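Local coordinates for protein putative acetamidase/formamidase (PDB 5UBU) that probably hydrolyses carbon-nitrogen bonds in linear amides other than peptides and binds sodium ions, at residues L7-I11 / M12-G16. Sequence-based numbering, arbitrary orientation.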
ATOM      1  N   LEU B   7     -27.153  27.851  -1.361  1.00 60.62           N
ATOM      2  CA  LEU B   7     -27.966  26.836  -2.057  1.00 59.56           C
ATOM      3  C   LEU B   7     -28.432  27.278  -3.443  1.00 61.50           C
ATOM      4  O   LEU B   7     -28.508  26.458  -4.351  1.00 61.34           O
ATOM      5  CB  LEU B   7     -29.193  26.421  -1.240  1.00 58.66           C
ATOM      6  CG  LEU B   7     -29.007  25.527  -0.023  1.00 57.06           C
ATOM      7  CD1 LEU B   7     -30.322  25.352   0.718  1.00 57.19           C
ATOM      8  CD2 LEU B   7     -28.454  24.167  -0.444  1.00 55.21           C
ATOM      9  N   GLU B   8     -28.739  28.569  -3.595  1.00 64.41           N
ATOM     10  CA  GLU B   8     -29.187  29.110  -4.880  1.00 66.69           C
ATOM     11  C   GLU B   8     -28.190  28.818  -6.011  1.00 66.91           C
ATOM     12  O   GLU B   8     -28.593  28.589  -7.153  1.00 67.76           O
ATOM     13  CB  GLU B   8     -29.407  30.612  -4.770  1.00 69.79           C
ATOM     14  CG  GLU B   8     -30.486  31.036  -3.790  1.00 70.67           C
ATOM     15  CD  GLU B   8     -30.602  32.557  -3.677  1.00 74.02           C
ATOM     16  OE1 GLU B   8     -29.763  33.282  -4.265  1.00 75.07           O
ATOM     17  OE2 GLU B   8     -31.503  33.037  -2.960  1.00 75.14           O
ATOM     18  N   GLU B   9     -26.895  28.833  -5.681  1.00 66.86           N
ATOM     19  CA  GLU B   9     -25.830  28.545  -6.641  1.00 67.33           C
ATOM     20  C   GLU B   9     -25.408  27.074  -6.654  1.00 62.94           C
ATOM     21  O   GLU B   9     -24.540  26.702  -7.434  1.00 63.26           O
ATOM     22  CB  GLU B   9     -24.607  29.449  -6.362  1.00 70.95           C
ATOM     23  CG  GLU B   9     -24.875  30.945  -6.589  1.00 75.77           C
ATOM     24  CD  GLU B   9     -25.207  31.295  -8.045  1.00 79.24           C
ATOM     25  OE1 GLU B   9     -25.857  32.344  -8.281  1.00 83.44           O
ATOM     26  OE2 GLU B   9     -24.818  30.519  -8.948  1.00 79.89           O
ATOM     27  N   SER B  10     -26.019  26.246  -5.804  1.00 59.66           N
ATOM     28  CA  SER B  10     -25.670  24.815  -5.753  1.00 57.41           C
ATOM     29  C   SER B  10     -26.065  24.094  -7.040  1.00 57.27           C
ATOM     30  O   SER B  10     -26.971  24.524  -7.751  1.00 59.23           O
ATOM     31  CB  SER B  10     -26.333  24.108  -4.558  1.00 55.36           C
ATOM     32  OG  SER B  10     -27.742  24.053  -4.706  1.00 54.66           O
ATOM     33  N   ILE B  11     -25.374  22.993  -7.320  1.00 55.72           N
ATOM     34  CA  ILE B  11     -25.632  22.202  -8.518  1.00 55.76           C
ATOM     35  C   ILE B  11     -27.018  21.563  -8.416  1.00 55.88           C
ATOM     36  O   ILE B  11     -27.731  21.450  -9.412  1.00 56.40           O
ATOM     37  CB  ILE B  11     -24.516  21.158  -8.755  1.00 54.00           C
ATOM     38  CG1 ILE B  11     -23.168  21.884  -8.930  1.00 54.83           C
ATOM     39  CG2 ILE B  11     -24.819  20.308  -9.977  1.00 54.66           C
ATOM     40  CD1 ILE B  11     -21.961  20.982  -9.073  1.00 54.44           C
HETATM   41  N   MSE B  12     -27.400  21.182  -7.204  1.00 56.24           N
HETATM   42  CA  MSE B  12     -28.709  20.572  -6.972  1.00 57.54           C
HETATM   43  C   MSE B  12     -29.848  21.493  -7.320  1.00 58.30           C
HETATM   44  O   MSE B  12     -30.824  21.071  -7.928  1.00 59.70           O
HETATM   45  CB  MSE B  12     -28.828  20.208  -5.494  1.00 57.80           C
HETATM   46  CG  MSE B  12     -30.157  19.553  -5.146  1.00 59.24           C
HETATM   47 SE   MSE B  12     -30.263  19.513  -3.186  1.00 61.86          SE
HETATM   48  CE  MSE B  12     -31.853  18.389  -2.941  1.00 60.69           C
ATOM     49  N   VAL B  13     -29.749  22.750  -6.914  1.00 58.30           N
ATOM     50  CA  VAL B  13     -30.809  23.709  -7.187  1.00 59.56           C
ATOM     51  C   VAL B  13     -30.800  24.147  -8.649  1.00 61.20           C
ATOM     52  O   VAL B  13     -31.862  24.281  -9.256  1.00 62.87           O
ATOM     53  CB  VAL B  13     -30.732  24.910  -6.221  1.00 60.39           C
ATOM     54  CG1 VAL B  13     -31.739  25.999  -6.589  1.00 62.36           C
ATOM     55  CG2 VAL B  13     -30.960  24.429  -4.790  1.00 58.85           C
ATOM     56  N   LYS B  14     -29.613  24.346  -9.220  1.00 61.35           N
ATOM     57  CA  LYS B  14     -29.514  24.776 -10.621  1.00 63.37           C
ATOM     58  C   LYS B  14     -29.835  23.712 -11.659  1.00 62.44           C
ATOM     59  O   LYS B  14     -30.264  24.054 -12.758  1.00 64.52           O
ATOM     60  CB  LYS B  14     -28.149  25.407 -10.938  1.00 65.26           C
ATOM     61  CG  LYS B  14     -28.006  26.825 -10.399  1.00 68.15           C
ATOM     62  CD  LYS B  14     -26.858  27.587 -11.049  1.00 71.71           C
ATOM     63  CE  LYS B  14     -27.144  29.084 -10.978  1.00 75.18           C
ATOM     64  NZ  LYS B  14     -26.078  29.952 -11.556  1.00 77.83           N
ATOM     65  N   ARG B  15     -29.628  22.443 -11.321  1.00 59.60           N
ATOM     66  CA  ARG B  15     -29.880  21.358 -12.277  1.00 59.51           C
ATOM     67  C   ARG B  15     -30.887  20.310 -11.825  1.00 57.93           C
ATOM     68  O   ARG B  15     -31.299  19.475 -12.627  1.00 58.21           O
ATOM     69  CB  ARG B  15     -28.565  20.675 -12.632  1.00 59.48           C
ATOM     70  CG  ARG B  15     -27.533  21.602 -13.261  1.00 61.10           C
ATOM     71  CD  ARG B  15     -26.271  20.838 -13.603  1.00 61.46           C
ATOM     72  NE  ARG B  15     -26.507  19.831 -14.638  1.00 62.98           N
ATOM     73  CZ  ARG B  15     -25.596  18.964 -15.075  1.00 63.44           C
ATOM     74  NH1 ARG B  15     -25.918  18.091 -16.030  1.00 64.34           N
ATOM     75  NH2 ARG B  15     -24.366  18.961 -14.557  1.00 63.12           N
ATOM     76  N   GLY B  16     -31.284  20.342 -10.554  1.00 57.03           N
ATOM     77  CA  GLY B  16     -32.262  19.383 -10.036  1.00 56.76           C
ATOM     78  C   GLY B  16     -33.629  19.619 -10.651  1.00 58.77           C
ATOM     79  O   GLY B  16     -34.112  20.761 -10.704  1.00 59.21           O
TER
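The carboxylate of Glu9 meets the ammonium of Lys14 on the syn side of OE2: NZ sits 3.0 Å from OE2 and 24° out of the carboxylate plane, making a salt bridge from the residue before the N-cap to the short helix 11-15. The guanidinium of Arg15 makes a cation-pi contact with Trp251, while Arg15 CD runs beside Ile11 CG2 at 3.9 Å. Glu9 and Lys14 lie alongside each other, pointing the same way. The glutamate chain bends at chi2, whereas the lysine stays extended, its CG passing Glu8 O at 3.7 Å, and both charged ends meet on the exposed side of the turn.

Ser10 is the N-cap residue. With chi1 at 67°, its OG stands between its own N and carbonyl carbon and accepts from Val13 N (3.3 Å, N-H...O angle 156°). The same hydroxyl donates to Leu7 O, which also receives Ser10 N; one carbonyl thus fixes the serine at both backbone and side chain. Helical bonds follow, from Lys14 N to Ser10 O (3.0 Å) and from Arg15 N to Ile11 O.

The inner side of this N-terminal turn rests on the large mixed sheet. Met12, extended, reaches Ile204, Ala103 and Tyr105, and Ile11 packs on Tyr206 and Ile248. Val13 turns CG2 beside its own backbone N and over the capping site, where CG2 lies 4.4 Å from Leu7 CB.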